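PDB 5BN3: V-type ATP synthase alpha chain, which belongs to the V/A-type ATP synthase subunit A family, with a P-loop nucleotide-binding domain that holds ADP and a helical C-terminal domain. Local coordinates for residues Y196-I201 with I213-S218; E474-H479 with K515-V520. All blocks are in the same frame, centred on the assembly; numbering follows the deposited sequence.

Interaction 1 of 2, residues Y196-I201 with I213-S218; sequences YNYPFI and IAKGGS
Two backbone hydrogen bonds join Tyr198 and Phe200 to the chain flanking Ala214. Lys215 N donates to Tyr198 O (2.8 Å), and Phe200 N donates to Ile213 O over the same length, both bonds nearly straight; together they make a single beta bridge between Pro199 and Ala214.

Waters extend the bridge. One accepts from Tyr198 N and donates to Lys215 O; another links Phe200 O with Ile213 N. A third accepts from Lys215 NZ and Ile201 N while donating to Pro199 O. Lys215 NZ, brought round by a bend at chi4 (-54°), also donates to Asp241 O and sits at the edge of the Phe200 ring, 4.1 Å from Phe200 CD1.

Apolar packing flanks the bridge. Tyr196 CG lies 3.6 Å from Ala214 CB, and the ring runs on past Gly216 until Tyr196 OH is 3.6 Å from Gly217 CA. Phe200 CB rests 3.9 Å from Ile213 CG1, the two side chains running the same way, while Val430 of helix 427-437 touches Pro199 and Ala214.

Closed by Gly217 N on Ala214 O (2.9 Å), the type II turn from Ala214 to Gly217, with Gly216 at positive phi, leads into strand 218-222, the strand that precedes the P-loop of this nucleotide-binding domain.

Interaction 2 of 2, residues E474-H479 with K515-V520; sequences EKIYLH and KYYVTV
Ile476 and His479 reach from helix 472-489 toward Val520 and Tyr516 of helix 503-523, in an antiparallel helix pair of the C-terminal domain of V- and A-type ATP synthases. The axes of the short segments approach only to 11.8 Å, at 164°, and side chains, aromatic ones among them, bridge this wide separation.

The tighter part is apolar and centres on the end of Ile476. With CG1 anti to the backbone N (chi1 -168°) and the chain extended, Ile476 CD1 is carried across to Val520 CG1, 3.8 Å away. Ile476 and Val520 point in opposing directions and overlap along their flanks. Tyr517 crosses Ile476 at about a right angle and brings Tyr517 CE1 to 4.0 Å from Ile476 CD1. Within its own helix, Val520 CG2 lies over one face of the Tyr516 ring, offset toward the rim. Tyr516, buried like Val520, is also touched by Met480 and Ile483 from helix 472-489 and by Ile537 and Ile541 from helix 537-542.

Toward helix 441-458 the contact is looser. Tyr477 starts out away from the partner helix, and its ring returns just far enough for a single approach, Tyr477 CE1 to Tyr517 OH at 3.9 Å. Arg454 of helix 441-458 touches Tyr477.

His479 gives the contact its polar link. Its ring meets Tyr516 rim to rim, planes at 46°, and also makes an edge-to-face pair with His538. The tyrosine hydroxyl lies near the imidazole plane, where His479 NE2 and Tyr516 OH share a nearly straight hydrogen bond of 2.8 Å.

Overall arrangement
Interactions 1 and 2 follow one another along the chain and do not touch: their centres are 33 Å apart and their nearest atoms about 21 Å. Interaction 1, about 13 Å from the centre of the chain, joins loops that flank helix 205-210; interaction 2, about 37 Å from that centre, joins two helices of the peripheral C-terminal domain. The ADP pocket draws on both domains: Gly228, Lys229 and Thr230 of the P-loop, which follows strand 218-222, and Gln491 to Phe494, just beyond helix 472-489. A magnesium ion lies about 4 Å from the Lys215 side chain, probably the one bound near Ser372 and Thr374, since Lys215 touches Ser372.

Interaction 1 of 2, residues Y196-I201 with I213-S218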
ATOM      1  N   TYR A 196      -7.147 -41.967  -3.401  1.00 49.66           N
ATOM      2  CA  TYR A 196      -8.542 -41.570  -3.503  1.00 43.73           C
ATOM      3  C   TYR A 196      -9.282 -42.628  -4.307  1.00 60.65           C
ATOM      4  O   TYR A 196      -8.680 -43.359  -5.094  1.00 59.51           O
ATOM      5  CB  TYR A 196      -8.666 -40.193  -4.146  1.00 47.07           C
ATOM      6  CG  TYR A 196      -8.139 -39.090  -3.264  1.00 47.73           C
ATOM      7  CD1 TYR A 196      -8.424 -39.072  -1.906  1.00 43.05           C
ATOM      8  CD2 TYR A 196      -7.345 -38.079  -3.782  1.00 50.50           C
ATOM      9  CE1 TYR A 196      -7.943 -38.068  -1.090  1.00 41.61           C
ATOM     10  CE2 TYR A 196      -6.858 -37.072  -2.972  1.00 50.41           C
ATOM     11  CZ  TYR A 196      -7.161 -37.074  -1.626  1.00 48.73           C
ATOM     12  OH  TYR A 196      -6.683 -36.078  -0.809  1.00 43.82           O
ATOM     13  N   ASN A 197     -10.589 -42.703  -4.106  1.00 53.61           N
ATOM     14  CA  ASN A 197     -11.344 -43.877  -4.494  1.00 63.50           C
ATOM     15  C   ASN A 197     -12.732 -43.497  -4.973  1.00 71.62           C
ATOM     16  O   ASN A 197     -13.252 -44.039  -5.950  1.00 73.81           O
ATOM     17  CB  ASN A 197     -11.463 -44.773  -3.259  1.00 57.65           C
ATOM     18  CG  ASN A 197     -12.169 -46.075  -3.540  1.00 78.80           C
ATOM     19  OD1 ASN A 197     -12.207 -46.545  -4.677  1.00 87.64           O
ATOM     20  ND2 ASN A 197     -12.724 -46.679  -2.497  1.00 79.13           N
ATOM     21  N   TYR A 198     -13.311 -42.529  -4.276  1.00 57.34           N
ATOM     22  CA  TYR A 198     -14.743 -42.307  -4.311  1.00 51.55           C
ATOM     23  C   TYR A 198     -15.022 -40.835  -4.038  1.00 51.77           C
ATOM     24  O   TYR A 198     -14.391 -40.233  -3.169  1.00 42.59           O
ATOM     25  CB  TYR A 198     -15.365 -43.164  -3.214  1.00 49.77           C
ATOM     26  CG  TYR A 198     -16.820 -43.499  -3.394  1.00 66.57           C
ATOM     27  CD1 TYR A 198     -17.207 -44.623  -4.110  1.00 70.06           C
ATOM     28  CD2 TYR A 198     -17.806 -42.712  -2.822  1.00 59.72           C
ATOM     29  CE1 TYR A 198     -18.540 -44.944  -4.263  1.00 69.78           C
ATOM     30  CE2 TYR A 198     -19.140 -43.023  -2.970  1.00 77.54           C
ATOM     31  CZ  TYR A 198     -19.502 -44.139  -3.691  1.00 81.44           C
ATOM     32  OH  TYR A 198     -20.833 -44.448  -3.837  1.00 85.67           O
ATOM     33  N   PRO A 199     -15.972 -40.249  -4.779  1.00 52.43           N
ATOM     34  CA  PRO A 199     -16.262 -38.822  -4.601  1.00 42.07           C
ATOM     35  C   PRO A 199     -16.911 -38.527  -3.253  1.00 38.34           C
ATOM     36  O   PRO A 199     -17.591 -39.390  -2.696  1.00 38.79           O
ATOM     37  CB  PRO A 199     -17.249 -38.522  -5.734  1.00 49.17           C
ATOM     38  CG  PRO A 199     -17.888 -39.839  -6.039  1.00 54.52           C
ATOM     39  CD  PRO A 199     -16.812 -40.865  -5.822  1.00 51.67           C
ATOM     40  N   PHE A 200     -16.684 -37.323  -2.739  1.00 37.07           N
ATOM     41  CA  PHE A 200     -17.362 -36.852  -1.541  1.00 38.50           C
ATOM     42  C   PHE A 200     -18.678 -36.206  -1.970  1.00 34.49           C
ATOM     43  O   PHE A 200     -18.689 -35.082  -2.475  1.00 38.06           O
ATOM     44  CB  PHE A 200     -16.475 -35.846  -0.803  1.00 34.13           C
ATOM     45  CG  PHE A 200     -17.104 -35.257   0.429  1.00 35.63           C
ATOM     46  CD1 PHE A 200     -17.417 -36.059   1.516  1.00 38.54           C
ATOM     47  CD2 PHE A 200     -17.357 -33.894   0.510  1.00 42.25           C
ATOM     48  CE1 PHE A 200     -17.986 -35.517   2.656  1.00 37.70           C
ATOM     49  CE2 PHE A 200     -17.925 -33.344   1.647  1.00 37.05           C
ATOM     50  CZ  PHE A 200     -18.241 -34.156   2.723  1.00 39.93           C
ATOM     51  N   ILE A 201     -19.782 -36.927  -1.789  1.00 33.87           N
ATOM     52  CA  ILE A 201     -21.094 -36.433  -2.205  1.00 40.81           C
ATOM     53  C   ILE A 201     -21.725 -35.572  -1.110  1.00 39.23           C
ATOM     54  O   ILE A 201     -22.017 -36.060  -0.018  1.00 36.29           O
ATOM     55  CB  ILE A 201     -22.049 -37.585  -2.574  1.00 49.79           C
ATOM     56  CG1 ILE A 201     -21.405 -38.502  -3.621  1.00 48.90           C
ATOM     57  CG2 ILE A 201     -23.375 -37.035  -3.080  1.00 40.30           C
ATOM     58  CD1 ILE A 201     -21.095 -37.815  -4.938  1.00 55.06           C
ATOM     59  N   ILE A 213     -14.641 -33.028  -4.567  1.00 30.78           N
ATOM     60  CA  ILE A 213     -13.425 -33.617  -4.024  1.00 33.52           C
ATOM     61  C   ILE A 213     -13.685 -35.084  -3.713  1.00 34.61           C
ATOM     62  O   ILE A 213     -14.833 -35.535  -3.715  1.00 32.28           O
ATOM     63  CB  ILE A 213     -12.955 -32.911  -2.735  1.00 41.21           C
ATOM     64  CG1 ILE A 213     -14.032 -32.973  -1.651  1.00 37.27           C
ATOM     65  CG2 ILE A 213     -12.590 -31.480  -3.019  1.00 33.63           C
ATOM     66  CD1 ILE A 213     -13.598 -32.340  -0.332  1.00 32.22           C
ATOM     67  N   ALA A 214     -12.624 -35.827  -3.432  1.00 36.30           N
ATOM     68  CA  ALA A 214     -12.771 -37.230  -3.064  1.00 38.06           C
ATOM     69  C   ALA A 214     -12.949 -37.361  -1.557  1.00 38.91           C
ATOM     70  O   ALA A 214     -12.610 -36.439  -0.807  1.00 36.43           O
ATOM     71  CB  ALA A 214     -11.566 -38.019  -3.520  1.00 39.06           C
ATOM     72  N   LYS A 215     -13.482 -38.500  -1.115  1.00 36.73           N
ATOM     73  CA  LYS A 215     -13.539 -38.804   0.312  1.00 33.54           C
ATOM     74  C   LYS A 215     -12.125 -38.851   0.864  1.00 33.63           C
ATOM     75  O   LYS A 215     -11.272 -39.578   0.347  1.00 37.52           O
ATOM     76  CB  LYS A 215     -14.222 -40.152   0.568  1.00 40.11           C
ATOM     77  CG  LYS A 215     -15.738 -40.105   0.619  1.00 52.29           C
ATOM     78  CD  LYS A 215     -16.283 -41.296   1.399  1.00 61.22           C
ATOM     79  CE  LYS A 215     -17.800 -41.314   1.411  1.00 73.82           C
ATOM     80  NZ  LYS A 215     -18.371 -40.033   1.906  1.00 58.28           N
ATOM     81  N   GLY A 216     -11.878 -38.079   1.915  1.00 34.34           N
ATOM     82  CA  GLY A 216     -10.547 -37.982   2.480  1.00 33.03           C
ATOM     83  C   GLY A 216      -9.806 -36.778   1.932  1.00 37.25           C
ATOM     84  O   GLY A 216      -8.663 -36.522   2.305  1.00 30.81           O
ATOM     85  N   GLY A 217     -10.459 -36.037   1.043  1.00 30.62           N
ATOM     86  CA  GLY A 217      -9.863 -34.837   0.483  1.00 29.91           C
ATOM     87  C   GLY A 217     -10.067 -33.624   1.373  1.00 32.72           C
ATOM     88  O   GLY A 217     -10.505 -33.744   2.517  1.00 31.20           O
ATOM     89  N   SER A 218      -9.737 -32.449   0.850  1.00 29.38           N
ATOM     90  CA  SER A 218      -9.934 -31.209   1.586  1.00 31.11           C
ATOM     91  C   SER A 218     -10.276 -30.071   0.636  1.00 31.13           C
ATOM     92  O   SER A 218      -9.900 -30.102  -0.536  1.00 31.22           O
ATOM     93  CB  SER A 218      -8.691 -30.861   2.408  1.00 28.42           C
ATOM     94  OG  SER A 218      -7.537 -30.807   1.590  1.00 33.68           O
TER
HETATM   95  O   HOH W   1      -6.700 -34.869   2.119  1.00 41.40           O
HETATM   96  O   HOH W   2     -11.711 -41.518  -1.881  1.00 40.81           O
HETATM   97  O   HOH W   3     -19.600 -39.516  -0.501  1.00 55.37           O
HETATM   98  O   HOH W   4     -17.333 -32.800  -3.198  1.00 34.28           O

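Interaction 2 of 2, residues E474-H479 with K515-V520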
ATOM      1  N   GLU A 474     -24.853 -16.259 -30.506  1.00 67.82           N
ATOM      2  CA  GLU A 474     -24.274 -15.729 -29.275  1.00 73.84           C
ATOM      3  C   GLU A 474     -25.320 -15.675 -28.163  1.00 70.83           C
ATOM      4  O   GLU A 474     -25.043 -16.053 -27.026  1.00 66.21           O
ATOM      5  CB  GLU A 474     -23.682 -14.335 -29.518  1.00 76.15           C
ATOM      6  CG  GLU A 474     -22.397 -14.332 -30.337  1.00 78.48           C
ATOM      7  CD  GLU A 474     -22.080 -12.970 -30.933  1.00103.09           C
ATOM      8  OE1 GLU A 474     -22.953 -12.076 -30.882  1.00 92.89           O
ATOM      9  OE2 GLU A 474     -20.959 -12.796 -31.458  1.00104.99           O
ATOM     10  N   LYS A 475     -26.520 -15.208 -28.502  1.00 68.54           N
ATOM     11  CA  LYS A 475     -27.618 -15.109 -27.541  1.00 68.16           C
ATOM     12  C   LYS A 475     -27.975 -16.444 -26.894  1.00 65.89           C
ATOM     13  O   LYS A 475     -28.439 -16.478 -25.754  1.00 64.78           O
ATOM     14  CB  LYS A 475     -28.867 -14.518 -28.204  1.00 67.26           C
ATOM     15  CG  LYS A 475     -28.830 -13.012 -28.408  1.00 82.95           C
ATOM     16  CD  LYS A 475     -30.169 -12.512 -28.933  1.00 81.66           C
ATOM     17  CE  LYS A 475     -30.136 -11.026 -29.251  1.00 95.87           C
ATOM     18  NZ  LYS A 475     -31.428 -10.564 -29.830  1.00 89.69           N
ATOM     19  N   ILE A 476     -27.762 -17.538 -27.619  1.00 53.45           N
ATOM     20  CA  ILE A 476     -28.075 -18.869 -27.107  1.00 63.64           C
ATOM     21  C   ILE A 476     -27.227 -19.217 -25.881  1.00 58.24           C
ATOM     22  O   ILE A 476     -27.644 -20.006 -25.034  1.00 59.66           O
ATOM     23  CB  ILE A 476     -27.926 -19.965 -28.203  1.00 59.69           C
ATOM     24  CG1 ILE A 476     -28.531 -21.293 -27.730  1.00 65.31           C
ATOM     25  CG2 ILE A 476     -26.471 -20.133 -28.617  1.00 63.92           C
ATOM     26  CD1 ILE A 476     -28.104 -22.504 -28.543  1.00 70.80           C
ATOM     27  N   TYR A 477     -26.047 -18.614 -25.779  1.00 60.34           N
ATOM     28  CA  TYR A 477     -25.176 -18.852 -24.632  1.00 62.50           C
ATOM     29  C   TYR A 477     -25.675 -18.114 -23.392  1.00 61.05           C
ATOM     30  O   TYR A 477     -25.531 -18.598 -22.269  1.00 55.79           O
ATOM     31  CB  TYR A 477     -23.727 -18.473 -24.962  1.00 54.28           C
ATOM     32  CG  TYR A 477     -23.066 -19.437 -25.918  1.00 55.33           C
ATOM     33  CD1 TYR A 477     -22.696 -20.707 -25.501  1.00 64.68           C
ATOM     34  CD2 TYR A 477     -22.817 -19.084 -27.237  1.00 62.61           C
ATOM     35  CE1 TYR A 477     -22.096 -21.598 -26.365  1.00 62.32           C
ATOM     36  CE2 TYR A 477     -22.215 -19.971 -28.112  1.00 54.75           C
ATOM     37  CZ  TYR A 477     -21.857 -21.227 -27.669  1.00 74.27           C
ATOM     38  OH  TYR A 477     -21.257 -22.120 -28.527  1.00 65.76           O
ATOM     39  N   LEU A 478     -26.268 -16.943 -23.605  1.00 47.77           N
ATOM     40  CA  LEU A 478     -26.888 -16.193 -22.521  1.00 59.66           C
ATOM     41  C   LEU A 478     -28.155 -16.913 -22.068  1.00 59.38           C
ATOM     42  O   LEU A 478     -28.517 -16.882 -20.892  1.00 61.70           O
ATOM     43  CB  LEU A 478     -27.226 -14.773 -22.983  1.00 54.22           C
ATOM     44  CG  LEU A 478     -26.105 -14.014 -23.696  1.00 73.40           C
ATOM     45  CD1 LEU A 478     -26.542 -12.607 -24.081  1.00 66.69           C
ATOM     46  CD2 LEU A 478     -24.858 -13.970 -22.834  1.00 63.10           C
ATOM     47  N   HIS A 479     -28.818 -17.565 -23.016  1.00 60.80           N
ATOM     48  CA  HIS A 479     -30.038 -18.314 -22.745  1.00 53.77           C
ATOM     49  C   HIS A 479     -29.738 -19.555 -21.910  1.00 43.64           C
ATOM     50  O   HIS A 479     -30.331 -19.759 -20.850  1.00 50.60           O
ATOM     51  CB  HIS A 479     -30.704 -18.720 -24.060  1.00 55.10           C
ATOM     52  CG  HIS A 479     -32.051 -19.338 -23.893  1.00 53.43           C
ATOM     53  ND1 HIS A 479     -33.110 -18.678 -23.296  1.00 65.18           N
ATOM     54  CD2 HIS A 479     -32.530 -20.555 -24.247  1.00 56.26           C
ATOM     55  CE1 HIS A 479     -34.168 -19.460 -23.288  1.00 57.84           C
ATOM     56  NE2 HIS A 479     -33.843 -20.610 -23.863  1.00 60.65           N
ATOM     57  N   LYS A 515     -30.517 -31.991 -23.075  1.00 64.06           N
ATOM     58  CA  LYS A 515     -31.493 -32.366 -24.093  1.00 64.24           C
ATOM     59  C   LYS A 515     -32.145 -31.131 -24.706  1.00 53.69           C
ATOM     60  O   LYS A 515     -32.390 -31.081 -25.911  1.00 72.86           O
ATOM     61  CB  LYS A 515     -32.556 -33.294 -23.495  1.00 72.13           C
ATOM     62  CG  LYS A 515     -33.544 -33.858 -24.507  1.00 73.76           C
ATOM     63  CD  LYS A 515     -34.581 -34.755 -23.837  1.00 75.11           C
ATOM     64  CE  LYS A 515     -33.984 -36.072 -23.357  1.00 69.00           C
ATOM     65  NZ  LYS A 515     -33.711 -37.019 -24.475  1.00 82.21           N
ATOM     66  N   TYR A 516     -32.424 -30.135 -23.871  1.00 50.76           N
ATOM     67  CA  TYR A 516     -32.959 -28.866 -24.348  1.00 51.14           C
ATOM     68  C   TYR A 516     -31.937 -28.173 -25.239  1.00 60.97           C
ATOM     69  O   TYR A 516     -32.286 -27.591 -26.263  1.00 59.87           O
ATOM     70  CB  TYR A 516     -33.324 -27.966 -23.166  1.00 53.32           C
ATOM     71  CG  TYR A 516     -33.846 -26.600 -23.560  1.00 52.59           C
ATOM     72  CD1 TYR A 516     -35.148 -26.439 -24.012  1.00 61.24           C
ATOM     73  CD2 TYR A 516     -33.043 -25.470 -23.466  1.00 57.74           C
ATOM     74  CE1 TYR A 516     -35.634 -25.195 -24.370  1.00 58.04           C
ATOM     75  CE2 TYR A 516     -33.522 -24.221 -23.822  1.00 64.49           C
ATOM     76  CZ  TYR A 516     -34.818 -24.091 -24.272  1.00 61.49           C
ATOM     77  OH  TYR A 516     -35.307 -22.856 -24.628  1.00 58.94           O
ATOM     78  N   TYR A 517     -30.671 -28.257 -24.839  1.00 62.15           N
ATOM     79  CA  TYR A 517     -29.569 -27.599 -25.536  1.00 65.41           C
ATOM     80  C   TYR A 517     -29.383 -28.112 -26.960  1.00 57.95           C
ATOM     81  O   TYR A 517     -29.289 -27.321 -27.899  1.00 58.14           O
ATOM     82  CB  TYR A 517     -28.272 -27.782 -24.744  1.00 52.40           C
ATOM     83  CG  TYR A 517     -27.068 -27.069 -25.319  1.00 47.58           C
ATOM     84  CD1 TYR A 517     -27.159 -25.761 -25.773  1.00 51.32           C
ATOM     85  CD2 TYR A 517     -25.835 -27.695 -25.383  1.00 62.91           C
ATOM     86  CE1 TYR A 517     -26.059 -25.107 -26.288  1.00 57.84           C
ATOM     87  CE2 TYR A 517     -24.726 -27.047 -25.894  1.00 53.34           C
ATOM     88  CZ  TYR A 517     -24.846 -25.753 -26.346  1.00 54.48           C
ATOM     89  OH  TYR A 517     -23.754 -25.097 -26.858  1.00 73.32           O
ATOM     90  N   VAL A 518     -29.326 -29.432 -27.113  1.00 55.38           N
ATOM     91  CA  VAL A 518     -29.116 -30.038 -28.426  1.00 64.90           C
ATOM     92  C   VAL A 518     -30.279 -29.753 -29.377  1.00 71.02           C
ATOM     93  O   VAL A 518     -30.091 -29.670 -30.592  1.00 80.30           O
ATOM     94  CB  VAL A 518     -28.867 -31.566 -28.331  1.00 73.39           C
ATOM     95  CG1 VAL A 518     -27.650 -31.859 -27.474  1.00 65.37           C
ATOM     96  CG2 VAL A 518     -30.080 -32.278 -27.768  1.00 76.00           C
ATOM     97  N   THR A 519     -31.475 -29.593 -28.818  1.00 69.33           N
ATOM     98  CA  THR A 519     -32.660 -29.278 -29.607  1.00 70.99           C
ATOM     99  C   THR A 519     -32.629 -27.837 -30.113  1.00 77.52           C
ATOM    100  O   THR A 519     -32.834 -27.583 -31.302  1.00 79.43           O
ATOM    101  CB  THR A 519     -33.945 -29.496 -28.791  1.00 74.05           C
ATOM    102  OG1 THR A 519     -34.039 -30.874 -28.408  1.00 75.18           O
ATOM    103  CG2 THR A 519     -35.167 -29.112 -29.609  1.00 73.33           C
ATOM    104  N   VAL A 520     -32.374 -26.900 -29.202  1.00 68.96           N
ATOM    105  CA  VAL A 520     -32.312 -25.479 -29.536  1.00 75.93           C
ATOM    106  C   VAL A 520     -31.250 -25.185 -30.597  1.00 81.01           C
ATOM    107  O   VAL A 520     -31.481 -24.404 -31.520  1.00 78.10           O
ATOM    108  CB  VAL A 520     -32.061 -24.621 -28.273  1.00 69.64           C
ATOM    109  CG1 VAL A 520     -31.847 -23.167 -28.642  1.00 60.73           C
ATOM    110  CG2 VAL A 520     -33.232 -24.744 -27.319  1.00 68.76           C
TER